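Local coordinates for protein PrgB (Enterococcus faecalis, PDB 6EVU) that promotes cell aggregation, biofilm formation and conjugation by binding and compacting DNA, this chain being its adhesin domain, at residues A10-K16 and V231-A235; Y133-P139 and D168-R172; R163-V169 and M286-S292; A211-F217 and G237-S241; F282-M286 and S298-F302. All coordinates share one frame; numbering follows the deposited sequence.

Contact 1 of 5, residues A10-K16 and V231-A235; sequences AEYNKHK and VKKQA
Lys232 reaches from its short strand to the turn Asn13 to Lys16. Its NZ gives a hydrogen bond to Asn13 O at 2.9 Å, nearly in line with the carbonyl. A second bond, to Lys14 O at 3.5 Å, is weak. Lys16 O also lies close to this NZ, at 2.7 Å. The ammonium thus sits among three backbone oxygens, which would probably favour its charge. The bend at chi3 (68°) turns the Lys232 tip toward the Asn13 and Lys14 carbonyls. The bent Lys14 side chain crosses that of Lys232, with Lys14 CE 3.6 Å from Lys232 CD. Ala10 CB meets Lys233 O at 3.1 Å, one helical turn earlier. Behind this shell, Asn13 to Lys16 form a type I beta turn that brings the carbonyls together. Lys233 runs elsewhere, to a salt bridge with Glu6 on the same helix. Pro242 lies against Lys14. The contact is a surface docking of the N-terminal helix on a two-stranded sheet, with a lysine meeting backbone carbonyls of the turn.

Contact 2 of 5, residues Y133-P139 and D168-R172; sequences YELQSSP and DVKTR
Tyr133 meets Thr171 CG2 at the edge of its ring, near the ring plane. Glu134 pairs with Arg172 through two backbone bonds, and their side chains run side by side. Arg172 NH2 bonds Glu134 OE1 at 3.0 Å in a salt bridge. The carboxylate is met from above its plane, the two groups being turned 81° apart, and water 1 joins OE1 to Arg172 NE. Leu135 faces Thr171 in a non-hydrogen-bonded pair. Gln136 N and Ser137 N then both bond Lys170 O, at 2.8 and 3.0 Å, which makes a classic beta bulge. Gln136 NE2 sits over one face of the Arg172 guanidinium, the two planes 49° apart, and Gln136 OE1 bonds Ser283 OG. Ser137 OG, held anti to the backbone N (chi1 -173°), bonds Asp168 O at 2.6 Å. Pro139 CD packs on Val169 CG2 at 3.6 Å. Strand 169-179 lies between strand 124-137 and strand 280-287 in the large antiparallel sheet. Leu145 of strand 145-150, in the second sheet, touches Leu135, Val169 and Thr171.

Contact 3 of 5, residues R163-V169 and M286-S292; sequences RVNGKDV and MTTKGKS
Arg163 reaches along the loop to Thr288 and Ser292. Its CB points toward 286-292, and CG and CD pass Ser292 O, with CD at 3.5 Å. The chain bends at chi3 (-70°), which turns the guanidinium over Thr288. CG2 of Thr288 lies over the centre of one guanidinium face, 3.7 Å from CZ and also near NE. At the tip, NH1 donates to Lys167 O at 2.8 Å and to Asn165 O at 2.9 Å. NH2 bonds Ser297 O outside the segments. These bonds fix the rotation of the group and hold its own loop closed. Asn165 OD1 accepts from Lys167 N in an Asx turn. Gly166 CA and Gly290 CA each make a CA-H...O contact with the other's carbonyl oxygen. Thr287 OG1 bonds Asp168 OD1 at 2.7 Å, on the syn side, 31° out of the carboxylate plane. Water 5 joins that oxygen to Gly166 O and Thr288 N, and the other carboxylate oxygen has a salt bridge to Lys238. Val169 and Met286 close the contact as an antiparallel hydrogen-bonded pair. Here the loop after strand 157-160 enters strand 169-179 beside the end of strand 280-287, whose other neighbour is strand 211-215.

Contact 4 of 5, residues A211-F217 and G237-S241; sequences AEFVSDF and GKFYS
Two backbone hydrogen bonds join Val214 and Phe239, an isolated antiparallel bridge. Val214 N donates to Phe239 O at 3.2 Å, and Phe239 N to Val214 O at 3.0 Å. Waters extend the pairing: water 6 links Glu212 O to Ser241 N, and water 7 links Asp216 N to Gly237 O. Among the aromatic contacts, Phe217 turns its ring edge toward the face of Phe239 in an offset edge-to-face pair, with planes 87° apart and centroids 5.8 Å apart. Phe213 CG lies between its backbone N and carbonyl carbon (chi1 65°), which puts the ring under Lys238 CD. That CD sits over the ring centre in a CH-pi contact, 3.9 Å from the centroid. The extended Lys238 chain carries NZ on to a salt bridge with Asp168. Ala211 CB touches Tyr240 CD2 at 3.6 Å, and Val214 CG2 touches Phe239 CB at 3.9 Å. Phe213 CB meets Tyr240 CB. Phe223 stacks on Phe239. A single antiparallel bridge thus joins strand 211-215 of the large sheet to strand 239-240 of a two-stranded sheet.

Contact 5 of 5, residues F282-M286 and S298-F302; sequences FSFGM and SAQWF
Strands 282-286 and 299-302 run at 145° to each other, with axes 7.6 Å apart at closest. They lie too far apart for backbone pairing, and side chains fill the gap. Phe284 and Phe302 form an offset stack, with centroids 4.2 Å apart and planes 12° from parallel. Phe302 CB also lies over the Phe284 face, 3.5 Å from CE1. With CG anti to its backbone N (chi1 -174°), Phe302 lays its ring over Phe284. The Phe282 side chain points against that of Phe302, with its CE2 3.5 Å from Phe302 CZ. Their planes are oblique, and the three rings form an aromatic cluster. The contact joins two antiparallel sheets face to face, as in a beta sandwich: strand 280-287 belongs to the larger and strand 299-302 to the smaller. Beside the rings, Gln300 NE2 donates to Gly285 O at 3.2 Å, from above the carbonyl plane. Its OE1 sits at the edge of the Phe284 ring. Water 8 donates to that OE1 and to Phe284 O, so each end of the buried amide has a polar partner. The Met286 and Gln300 side chains lie alongside each other, pointing opposite ways. Met286 CG is 3.4 Å from Gln300 OE1, and its SD is 3.3 Å from Ala299 N.

How the contacts relate
From the N terminus, contact 1 opens on helix 4-13 and closes only at 231-235, enclosing the whole of contact 2. Contact 2 closes at 168-172, where contact 3 has already begun, and the two share Asp168 and Val169. Contact 3 runs on to 286-292 and so crosses contact 1. Contact 4 is nested inside contact 3 and crosses contact 1. Contact 5 opens on strand 280-287, shares Met286 with contact 3 and crosses it. Contacts 2 and 3 link neighbours in the large sheet, contact 4 joins its strand 211-215 to the two-stranded sheet, and contact 5 ties the large sheet to the second. Salt bridges Lys170-Asp216 and Asp168-Lys238 join contacts 2 and 4. Contact 1 touches contact 4 through Lys233 and Phe239.

Contact 1 of 5, residues A10-K16 and V231-A235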
# COMPACT_ATOMS: atom_id res chain seq x y z
N ALA A 10 0.12 -23.11 3.28
CA ALA A 10 0.67 -22.22 2.26
C ALA A 10 1.33 -23.02 1.13
O ALA A 10 1.09 -22.75 -0.05
CB ALA A 10 1.67 -21.25 2.89
N GLU A 11 2.13 -24.04 1.49
CA GLU A 11 2.98 -24.76 0.54
C GLU A 11 2.15 -25.56 -0.48
O GLU A 11 2.46 -25.56 -1.68
CB GLU A 11 3.92 -25.69 1.31
CG GLU A 11 5.34 -25.86 0.77
CD GLU A 11 5.39 -26.42 -0.63
OE1 GLU A 11 6.43 -26.24 -1.30
OE2 GLU A 11 4.37 -27.03 -1.07
N TYR A 12 1.11 -26.26 -0.01
CA TYR A 12 0.25 -27.01 -0.93
C TYR A 12 -0.50 -26.09 -1.90
O TYR A 12 -0.74 -26.46 -3.05
CB TYR A 12 -0.75 -27.87 -0.15
CG TYR A 12 -1.53 -28.79 -1.07
CD1 TYR A 12 -0.93 -29.94 -1.58
CD2 TYR A 12 -2.84 -28.49 -1.46
CE1 TYR A 12 -1.62 -30.78 -2.44
CE2 TYR A 12 -3.54 -29.34 -2.32
CZ TYR A 12 -2.92 -30.48 -2.80
OH TYR A 12 -3.58 -31.32 -3.65
N ASN A 13 -0.87 -24.88 -1.44
CA ASN A 13 -1.68 -23.92 -2.18
C ASN A 13 -0.87 -23.03 -3.14
O ASN A 13 -1.47 -22.26 -3.89
CB ASN A 13 -2.46 -23.01 -1.21
CG ASN A 13 -3.71 -23.68 -0.61
OD1 ASN A 13 -4.09 -23.41 0.54
ND2 ASN A 13 -4.36 -24.54 -1.39
N LYS A 14 0.46 -23.14 -3.15
CA LYS A 14 1.29 -22.15 -3.85
C LYS A 14 0.97 -22.09 -5.34
O LYS A 14 0.82 -21.00 -5.92
CB LYS A 14 2.77 -22.44 -3.62
CG LYS A 14 3.66 -21.28 -3.99
CD LYS A 14 2.93 -19.93 -3.77
CE LYS A 14 2.36 -19.73 -2.37
NZ LYS A 14 3.34 -20.04 -1.28
N HIS A 15 0.86 -23.25 -5.99
CA HIS A 15 0.61 -23.35 -7.42
C HIS A 15 -0.76 -23.96 -7.71
O HIS A 15 -0.91 -24.76 -8.63
CB HIS A 15 1.70 -24.18 -8.09
CG HIS A 15 3.05 -23.52 -8.07
ND1 HIS A 15 4.15 -24.11 -7.49
CD2 HIS A 15 3.46 -22.32 -8.54
CE1 HIS A 15 5.19 -23.30 -7.61
NE2 HIS A 15 4.80 -22.21 -8.24
N LYS A 16 -1.76 -23.59 -6.91
CA LYS A 16 -3.13 -24.03 -7.15
C LYS A 16 -4.06 -22.82 -7.06
O LYS A 16 -3.69 -21.76 -6.54
CB LYS A 16 -3.57 -25.12 -6.15
CG LYS A 16 -2.59 -26.29 -6.06
CD LYS A 16 -3.26 -27.62 -5.80
CE LYS A 16 -2.20 -28.70 -5.55
NZ LYS A 16 -0.88 -28.46 -6.24
N VAL A 231 -1.37 -13.78 -5.04
CA VAL A 231 -1.07 -13.22 -3.73
C VAL A 231 -1.74 -14.10 -2.68
O VAL A 231 -2.98 -14.20 -2.65
CB VAL A 231 -1.58 -11.78 -3.62
CG1 VAL A 231 -1.40 -11.25 -2.18
CG2 VAL A 231 -0.89 -10.88 -4.60
N LYS A 232 -0.94 -14.73 -1.82
CA LYS A 232 -1.45 -15.67 -0.83
C LYS A 232 -0.45 -15.72 0.32
O LYS A 232 0.69 -15.30 0.18
CB LYS A 232 -1.69 -17.11 -1.40
CG LYS A 232 -0.62 -17.64 -2.36
CD LYS A 232 -1.07 -18.95 -3.08
CE LYS A 232 -2.24 -18.76 -4.08
NZ LYS A 232 -2.37 -19.82 -5.16
N LYS A 233 -0.92 -16.21 1.46
CA LYS A 233 -0.12 -16.18 2.69
C LYS A 233 1.09 -17.10 2.61
O LYS A 233 0.97 -18.28 2.28
CB LYS A 233 -0.97 -16.54 3.90
CG LYS A 233 -0.24 -16.25 5.21
CD LYS A 233 -1.11 -16.46 6.43
CE LYS A 233 -0.47 -15.77 7.63
NZ LYS A 233 -0.95 -16.39 8.89
N GLN A 234 2.26 -16.57 2.95
CA GLN A 234 3.52 -17.30 2.89
C GLN A 234 3.95 -17.74 4.28
O GLN A 234 3.38 -17.36 5.30
CB GLN A 234 4.60 -16.43 2.26
CG GLN A 234 4.18 -15.96 0.91
CD GLN A 234 3.85 -17.12 0.03
OE1 GLN A 234 2.80 -17.16 -0.60
NE2 GLN A 234 4.74 -18.11 -0.02
N ALA A 235 5.02 -18.54 4.30
CA ALA A 235 5.49 -19.09 5.57
C ALA A 235 5.93 -18.00 6.52
O ALA A 235 5.89 -18.19 7.74
CB ALA A 235 6.65 -20.07 5.33

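Contact 2 of 5, residues Y133-P139 and D168-R172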
# COMPACT_ATOMS: atom_id res chain seq x y z
N TYR A 133 0.54 6.82 9.19
CA TYR A 133 1.64 6.01 8.67
C TYR A 133 2.72 5.88 9.72
O TYR A 133 3.13 6.88 10.29
CB TYR A 133 2.25 6.69 7.45
CG TYR A 133 1.27 6.82 6.32
CD1 TYR A 133 0.42 7.95 6.19
CD2 TYR A 133 1.25 5.83 5.31
CE1 TYR A 133 -0.45 8.05 5.06
CE2 TYR A 133 0.38 5.95 4.24
CZ TYR A 133 -0.43 7.05 4.13
OH TYR A 133 -1.31 7.24 3.10
N GLU A 134 3.19 4.65 9.95
CA GLU A 134 4.26 4.45 10.89
C GLU A 134 5.26 3.50 10.27
O GLU A 134 4.91 2.35 9.96
CB GLU A 134 3.74 3.92 12.24
CG GLU A 134 4.85 3.92 13.24
CD GLU A 134 4.40 3.67 14.66
OE1 GLU A 134 3.16 3.68 14.98
OE2 GLU A 134 5.33 3.45 15.50
N LEU A 135 6.51 3.95 10.15
CA LEU A 135 7.59 3.07 9.75
C LEU A 135 7.67 1.84 10.65
O LEU A 135 7.65 1.94 11.89
CB LEU A 135 8.93 3.82 9.75
CG LEU A 135 10.21 3.09 9.28
CD1 LEU A 135 11.19 4.17 8.79
CD2 LEU A 135 10.93 2.28 10.45
N GLN A 136 7.82 0.67 10.00
CA GLN A 136 8.12 -0.58 10.68
C GLN A 136 9.43 -1.24 10.25
O GLN A 136 10.10 -1.87 11.10
CB GLN A 136 6.96 -1.55 10.48
CG GLN A 136 5.73 -1.03 11.23
CD GLN A 136 4.63 -2.04 11.23
OE1 GLN A 136 4.24 -2.48 10.17
NE2 GLN A 136 4.14 -2.41 12.41
N SER A 137 9.84 -1.12 8.98
CA SER A 137 11.10 -1.70 8.54
C SER A 137 11.65 -0.82 7.42
O SER A 137 10.90 -0.28 6.60
CB SER A 137 10.93 -3.15 8.04
OG SER A 137 12.18 -3.78 7.75
N SER A 138 12.99 -0.66 7.42
CA SER A 138 13.64 0.11 6.36
C SER A 138 15.01 -0.47 6.09
O SER A 138 15.75 -0.74 7.04
CB SER A 138 13.81 1.59 6.72
OG SER A 138 14.84 2.22 5.94
N PRO A 139 15.39 -0.62 4.82
CA PRO A 139 16.75 -1.09 4.47
C PRO A 139 17.82 -0.01 4.30
O PRO A 139 18.91 -0.34 3.80
CB PRO A 139 16.52 -1.79 3.13
CG PRO A 139 15.52 -0.84 2.47
CD PRO A 139 14.53 -0.47 3.63
N ASP A 168 13.21 -5.69 4.87
CA ASP A 168 11.99 -5.22 4.21
C ASP A 168 11.84 -3.70 4.29
O ASP A 168 12.32 -3.05 5.21
CB ASP A 168 10.74 -5.85 4.87
CG ASP A 168 10.58 -7.34 4.59
OD1 ASP A 168 11.38 -7.90 3.81
OD2 ASP A 168 9.64 -7.94 5.17
N VAL A 169 11.19 -3.15 3.28
CA VAL A 169 10.43 -1.92 3.46
C VAL A 169 9.10 -2.32 4.09
O VAL A 169 8.44 -3.22 3.57
CB VAL A 169 10.23 -1.21 2.12
CG1 VAL A 169 9.35 0.02 2.25
CG2 VAL A 169 11.60 -0.80 1.55
N LYS A 170 8.70 -1.68 5.20
CA LYS A 170 7.38 -1.97 5.76
C LYS A 170 6.82 -0.78 6.52
O LYS A 170 7.54 -0.14 7.29
CB LYS A 170 7.40 -3.24 6.65
CG LYS A 170 5.95 -3.70 6.97
CD LYS A 170 5.92 -5.05 7.66
CE LYS A 170 6.23 -4.95 9.14
NZ LYS A 170 6.12 -6.33 9.83
N THR A 171 5.54 -0.47 6.29
CA THR A 171 4.84 0.68 6.84
C THR A 171 3.49 0.21 7.37
O THR A 171 2.75 -0.48 6.64
CB THR A 171 4.61 1.77 5.78
OG1 THR A 171 5.88 2.13 5.17
CG2 THR A 171 3.99 3.00 6.40
N ARG A 172 3.15 0.63 8.58
CA ARG A 172 1.80 0.41 9.12
C ARG A 172 0.92 1.58 8.72
O ARG A 172 1.32 2.76 8.77
CB ARG A 172 1.83 0.27 10.67
CG ARG A 172 0.39 -0.04 11.20
CD ARG A 172 0.49 -0.71 12.56
NE ARG A 172 1.11 0.21 13.48
CZ ARG A 172 1.67 -0.14 14.64
NH1 ARG A 172 1.72 -1.41 15.04
NH2 ARG A 172 2.20 0.82 15.40
O HOH W 1 0.79 3.36 13.87
O HOH W 2 1.49 -3.66 13.43
O HOH W 3 13.12 -6.84 7.59

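Contact 3 of 5, residues R163-V169 and M286-S292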
# COMPACT_ATOMS: atom_id res chain seq x y z
N ARG A 163 18.38 1.14 -0.64
CA ARG A 163 18.58 -0.19 -0.06
C ARG A 163 20.07 -0.45 0.17
O ARG A 163 20.83 -0.56 -0.78
CB ARG A 163 17.99 -1.28 -0.97
CG ARG A 163 18.22 -2.67 -0.42
CD ARG A 163 17.49 -3.78 -1.21
NE ARG A 163 16.03 -3.73 -1.05
CZ ARG A 163 15.42 -4.15 0.05
NH1 ARG A 163 16.13 -4.63 1.05
NH2 ARG A 163 14.11 -4.11 0.15
N VAL A 164 20.48 -0.58 1.44
CA VAL A 164 21.85 -0.99 1.75
C VAL A 164 21.93 -2.40 2.32
O VAL A 164 23.03 -2.94 2.45
CB VAL A 164 22.54 -0.01 2.73
CG1 VAL A 164 22.46 1.42 2.27
CG2 VAL A 164 21.98 -0.12 4.11
N ASN A 165 20.81 -3.00 2.75
CA ASN A 165 20.86 -4.34 3.32
C ASN A 165 19.63 -5.08 2.84
O ASN A 165 18.91 -4.61 1.95
CB ASN A 165 20.96 -4.30 4.85
CG ASN A 165 19.83 -3.50 5.46
OD1 ASN A 165 18.67 -3.73 5.13
ND2 ASN A 165 20.16 -2.56 6.33
N GLY A 166 19.37 -6.26 3.43
CA GLY A 166 18.28 -7.09 2.98
C GLY A 166 16.95 -6.91 3.70
O GLY A 166 16.05 -7.72 3.48
N LYS A 167 16.81 -5.90 4.56
CA LYS A 167 15.57 -5.75 5.32
C LYS A 167 14.41 -5.34 4.43
O LYS A 167 14.58 -4.71 3.37
CB LYS A 167 15.76 -4.71 6.43
CG LYS A 167 16.73 -5.12 7.52
CD LYS A 167 16.96 -3.88 8.34
CE LYS A 167 16.01 -3.83 9.54
NZ LYS A 167 14.64 -4.44 9.38
N ASP A 168 13.21 -5.69 4.87
CA ASP A 168 11.99 -5.22 4.21
C ASP A 168 11.84 -3.70 4.29
O ASP A 168 12.32 -3.05 5.21
CB ASP A 168 10.74 -5.85 4.87
CG ASP A 168 10.58 -7.34 4.59
OD1 ASP A 168 11.38 -7.90 3.81
OD2 ASP A 168 9.64 -7.94 5.17
N VAL A 169 11.19 -3.15 3.28
CA VAL A 169 10.43 -1.92 3.46
C VAL A 169 9.10 -2.32 4.09
O VAL A 169 8.44 -3.22 3.57
CB VAL A 169 10.23 -1.21 2.12
CG1 VAL A 169 9.35 0.02 2.25
CG2 VAL A 169 11.60 -0.80 1.55
N MET A 286 7.68 -4.08 0.98
CA MET A 286 8.44 -4.76 -0.06
C MET A 286 9.44 -5.69 0.59
O MET A 286 10.14 -5.28 1.53
CB MET A 286 9.17 -3.77 -0.98
CG MET A 286 8.29 -2.57 -1.37
SD MET A 286 9.28 -1.33 -2.30
CE MET A 286 9.49 -2.18 -3.89
N THR A 287 9.55 -6.93 0.07
CA THR A 287 10.49 -7.90 0.62
C THR A 287 11.37 -8.51 -0.48
O THR A 287 10.90 -8.84 -1.57
CB THR A 287 9.77 -9.02 1.38
OG1 THR A 287 10.76 -9.79 2.03
CG2 THR A 287 8.93 -9.91 0.42
N THR A 288 12.67 -8.55 -0.23
CA THR A 288 13.58 -9.27 -1.11
C THR A 288 13.83 -10.64 -0.57
O THR A 288 14.85 -11.26 -0.91
CB THR A 288 14.91 -8.54 -1.27
OG1 THR A 288 15.47 -8.35 0.02
CG2 THR A 288 14.72 -7.16 -1.98
N LYS A 289 13.01 -11.05 0.39
CA LYS A 289 13.25 -12.23 1.21
C LYS A 289 14.66 -12.23 1.79
O LYS A 289 15.21 -13.28 2.09
CB LYS A 289 12.98 -13.52 0.44
CG LYS A 289 11.50 -13.79 0.21
CD LYS A 289 11.29 -14.98 -0.72
CE LYS A 289 10.53 -16.09 -0.02
NZ LYS A 289 11.25 -16.45 1.23
N GLY A 290 15.30 -11.07 1.89
CA GLY A 290 16.57 -10.92 2.57
C GLY A 290 17.79 -10.59 1.71
O GLY A 290 18.85 -10.33 2.28
N LYS A 291 17.71 -10.62 0.36
CA LYS A 291 18.83 -10.26 -0.49
C LYS A 291 19.01 -8.74 -0.51
O LYS A 291 18.03 -7.99 -0.50
CB LYS A 291 18.61 -10.79 -1.91
CG LYS A 291 18.89 -12.31 -2.09
CD LYS A 291 17.68 -13.16 -2.59
CE LYS A 291 17.83 -14.66 -2.24
NZ LYS A 291 16.57 -15.47 -2.43
N SER A 292 20.28 -8.27 -0.49
CA SER A 292 20.58 -6.85 -0.43
C SER A 292 20.89 -6.22 -1.79
O SER A 292 20.74 -5.00 -1.94
CB SER A 292 21.73 -6.57 0.55
OG SER A 292 23.00 -6.94 0.04
O HOH W 4 21.27 -2.22 -3.15
O HOH W 5 13.49 -8.03 2.36

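Contact 4 of 5, residues A211-F217 and G237-S241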
# COMPACT_ATOMS: atom_id res chain seq x y z
N ALA A 211 9.17 -8.78 -3.88
CA ALA A 211 7.71 -8.74 -3.98
C ALA A 211 7.16 -7.65 -3.08
O ALA A 211 7.69 -7.42 -1.99
CB ALA A 211 7.05 -10.06 -3.57
N GLU A 212 6.12 -6.97 -3.56
CA GLU A 212 5.26 -6.12 -2.72
C GLU A 212 4.27 -7.01 -1.98
O GLU A 212 3.76 -8.00 -2.54
CB GLU A 212 4.55 -5.05 -3.56
CG GLU A 212 5.52 -4.31 -4.43
CD GLU A 212 5.02 -2.99 -4.95
OE1 GLU A 212 3.81 -2.69 -4.81
OE2 GLU A 212 5.82 -2.26 -5.57
N PHE A 213 4.05 -6.70 -0.69
CA PHE A 213 3.21 -7.52 0.21
C PHE A 213 2.34 -6.65 1.09
O PHE A 213 2.55 -5.43 1.21
CB PHE A 213 4.07 -8.43 1.12
CG PHE A 213 4.96 -7.66 2.11
CD1 PHE A 213 4.48 -7.30 3.37
CD2 PHE A 213 6.28 -7.36 1.77
CE1 PHE A 213 5.27 -6.63 4.27
CE2 PHE A 213 7.10 -6.70 2.68
CZ PHE A 213 6.61 -6.32 3.92
N VAL A 214 1.36 -7.30 1.74
CA VAL A 214 0.70 -6.79 2.92
C VAL A 214 0.85 -7.80 4.05
O VAL A 214 1.10 -8.98 3.81
CB VAL A 214 -0.78 -6.50 2.64
CG1 VAL A 214 -0.87 -5.34 1.66
CG2 VAL A 214 -1.54 -7.80 2.06
N SER A 215 0.74 -7.33 5.29
CA SER A 215 0.96 -8.20 6.45
C SER A 215 0.40 -7.52 7.69
O SER A 215 -0.06 -6.36 7.63
CB SER A 215 2.45 -8.50 6.64
OG SER A 215 3.09 -7.29 6.98
N ASP A 216 0.50 -8.22 8.84
CA ASP A 216 0.22 -7.65 10.15
C ASP A 216 -1.14 -6.94 10.18
O ASP A 216 -1.28 -5.80 10.62
CB ASP A 216 1.34 -6.73 10.59
CG ASP A 216 2.68 -7.41 10.53
OD1 ASP A 216 2.85 -8.38 11.28
OD2 ASP A 216 3.52 -7.02 9.68
N PHE A 217 -2.15 -7.67 9.74
CA PHE A 217 -3.49 -7.10 9.79
C PHE A 217 -3.84 -6.85 11.25
O PHE A 217 -3.57 -7.68 12.11
CB PHE A 217 -4.47 -8.04 9.07
CG PHE A 217 -4.38 -7.87 7.57
CD1 PHE A 217 -3.35 -8.48 6.85
CD2 PHE A 217 -5.20 -6.95 6.92
CE1 PHE A 217 -3.21 -8.23 5.47
CE2 PHE A 217 -5.09 -6.71 5.53
CZ PHE A 217 -4.11 -7.35 4.80
N GLY A 237 4.39 -15.25 7.09
CA GLY A 237 3.25 -14.54 7.63
C GLY A 237 2.76 -13.41 6.76
O GLY A 237 1.73 -12.80 7.08
N LYS A 238 3.45 -13.13 5.67
CA LYS A 238 3.09 -12.06 4.76
C LYS A 238 2.33 -12.62 3.55
O LYS A 238 2.38 -13.81 3.23
CB LYS A 238 4.34 -11.33 4.29
CG LYS A 238 5.23 -10.76 5.43
CD LYS A 238 6.58 -10.36 4.87
CE LYS A 238 7.65 -10.29 5.98
NZ LYS A 238 9.03 -10.56 5.45
N PHE A 239 1.65 -11.72 2.86
CA PHE A 239 0.82 -12.06 1.72
C PHE A 239 1.46 -11.44 0.48
O PHE A 239 1.51 -10.21 0.37
CB PHE A 239 -0.60 -11.55 1.96
CG PHE A 239 -1.27 -12.10 3.22
CD1 PHE A 239 -1.07 -11.53 4.47
CD2 PHE A 239 -2.13 -13.21 3.14
CE1 PHE A 239 -1.73 -12.01 5.61
CE2 PHE A 239 -2.78 -13.70 4.28
CZ PHE A 239 -2.57 -13.12 5.51
N TYR A 240 1.97 -12.27 -0.42
CA TYR A 240 2.53 -11.82 -1.68
C TYR A 240 2.66 -12.99 -2.64
O TYR A 240 2.42 -14.15 -2.28
CB TYR A 240 3.89 -11.14 -1.49
CG TYR A 240 4.90 -12.04 -0.82
CD1 TYR A 240 4.96 -12.15 0.57
CD2 TYR A 240 5.80 -12.80 -1.56
CE1 TYR A 240 5.89 -12.94 1.22
CE2 TYR A 240 6.76 -13.65 -0.92
CZ TYR A 240 6.80 -13.70 0.48
OH TYR A 240 7.72 -14.50 1.13
N SER A 241 3.05 -12.68 -3.87
CA SER A 241 3.32 -13.74 -4.83
C SER A 241 4.76 -14.19 -4.67
O SER A 241 5.68 -13.38 -4.88
CB SER A 241 3.08 -13.30 -6.27
OG SER A 241 3.57 -14.30 -7.18
O HOH W 6 3.19 -9.97 -4.35
O HOH W 7 0.61 -10.89 9.14

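Contact 5 of 5, residues F282-M286 and S298-F302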
# COMPACT_ATOMS: atom_id res chain seq x y z
N PHE A 282 -3.38 -2.12 8.92
CA PHE A 282 -2.65 -3.24 8.33
C PHE A 282 -1.28 -2.69 7.93
O PHE A 282 -1.04 -1.48 8.01
CB PHE A 282 -3.38 -3.83 7.12
CG PHE A 282 -3.56 -2.84 6.00
CD1 PHE A 282 -4.58 -1.91 6.02
CD2 PHE A 282 -2.63 -2.83 4.94
CE1 PHE A 282 -4.70 -0.95 5.02
CE2 PHE A 282 -2.73 -1.89 3.91
CZ PHE A 282 -3.76 -0.93 3.96
N SER A 283 -0.37 -3.59 7.51
CA SER A 283 0.91 -3.10 6.98
C SER A 283 1.14 -3.45 5.52
O SER A 283 0.61 -4.45 5.00
CB SER A 283 2.09 -3.64 7.82
OG SER A 283 1.95 -3.13 9.12
N PHE A 284 1.94 -2.64 4.83
CA PHE A 284 2.28 -2.95 3.44
C PHE A 284 3.78 -2.76 3.26
O PHE A 284 4.41 -2.00 3.98
CB PHE A 284 1.45 -2.12 2.41
CG PHE A 284 1.65 -0.61 2.56
CD1 PHE A 284 2.64 0.04 1.86
CD2 PHE A 284 0.82 0.12 3.40
CE1 PHE A 284 2.82 1.43 1.98
CE2 PHE A 284 0.98 1.54 3.52
CZ PHE A 284 2.01 2.16 2.81
N GLY A 285 4.36 -3.38 2.24
CA GLY A 285 5.79 -3.22 2.11
C GLY A 285 6.37 -3.95 0.93
O GLY A 285 5.67 -4.26 -0.06
N MET A 286 7.68 -4.08 0.98
CA MET A 286 8.44 -4.76 -0.06
C MET A 286 9.44 -5.69 0.59
O MET A 286 10.14 -5.28 1.53
CB MET A 286 9.17 -3.77 -0.98
CG MET A 286 8.29 -2.57 -1.37
SD MET A 286 9.28 -1.33 -2.30
CE MET A 286 9.49 -2.18 -3.89
N SER A 298 13.00 -1.07 -3.33
CA SER A 298 12.79 -0.34 -2.09
C SER A 298 11.95 0.94 -2.25
O SER A 298 11.98 1.79 -1.35
CB SER A 298 14.16 -0.00 -1.40
OG SER A 298 15.08 0.59 -2.34
N ALA A 299 11.19 1.09 -3.33
CA ALA A 299 10.19 2.15 -3.35
C ALA A 299 8.93 1.63 -4.03
O ALA A 299 9.01 0.91 -5.03
CB ALA A 299 10.69 3.37 -4.14
N GLN A 300 7.77 2.04 -3.49
CA GLN A 300 6.53 1.48 -4.02
C GLN A 300 5.43 2.55 -3.99
O GLN A 300 5.50 3.55 -3.28
CB GLN A 300 6.09 0.26 -3.18
CG GLN A 300 5.55 0.68 -1.81
CD GLN A 300 5.44 -0.51 -0.86
OE1 GLN A 300 6.04 -0.56 0.20
NE2 GLN A 300 4.61 -1.47 -1.23
N TRP A 301 4.37 2.26 -4.77
CA TRP A 301 3.15 3.05 -4.72
C TRP A 301 2.11 2.21 -4.01
O TRP A 301 1.87 1.08 -4.44
CB TRP A 301 2.72 3.38 -6.15
CG TRP A 301 1.36 4.04 -6.24
CD1 TRP A 301 0.77 4.80 -5.29
CD2 TRP A 301 0.43 3.99 -7.34
NE1 TRP A 301 -0.47 5.23 -5.69
CE2 TRP A 301 -0.71 4.74 -6.95
CE3 TRP A 301 0.43 3.35 -8.59
CZ2 TRP A 301 -1.83 4.89 -7.81
CZ3 TRP A 301 -0.67 3.53 -9.44
CH2 TRP A 301 -1.78 4.26 -9.02
N PHE A 302 1.51 2.73 -2.95
CA PHE A 302 0.42 2.05 -2.26
C PHE A 302 -0.82 2.92 -2.38
O PHE A 302 -0.91 3.97 -1.74
CB PHE A 302 0.69 1.74 -0.78
CG PHE A 302 -0.42 0.92 -0.20
CD1 PHE A 302 -0.45 -0.46 -0.49
CD2 PHE A 302 -1.48 1.51 0.41
CE1 PHE A 302 -1.49 -1.25 -0.04
CE2 PHE A 302 -2.59 0.71 0.86
CZ PHE A 302 -2.58 -0.65 0.63
O HOH W 8 5.94 0.30 3.04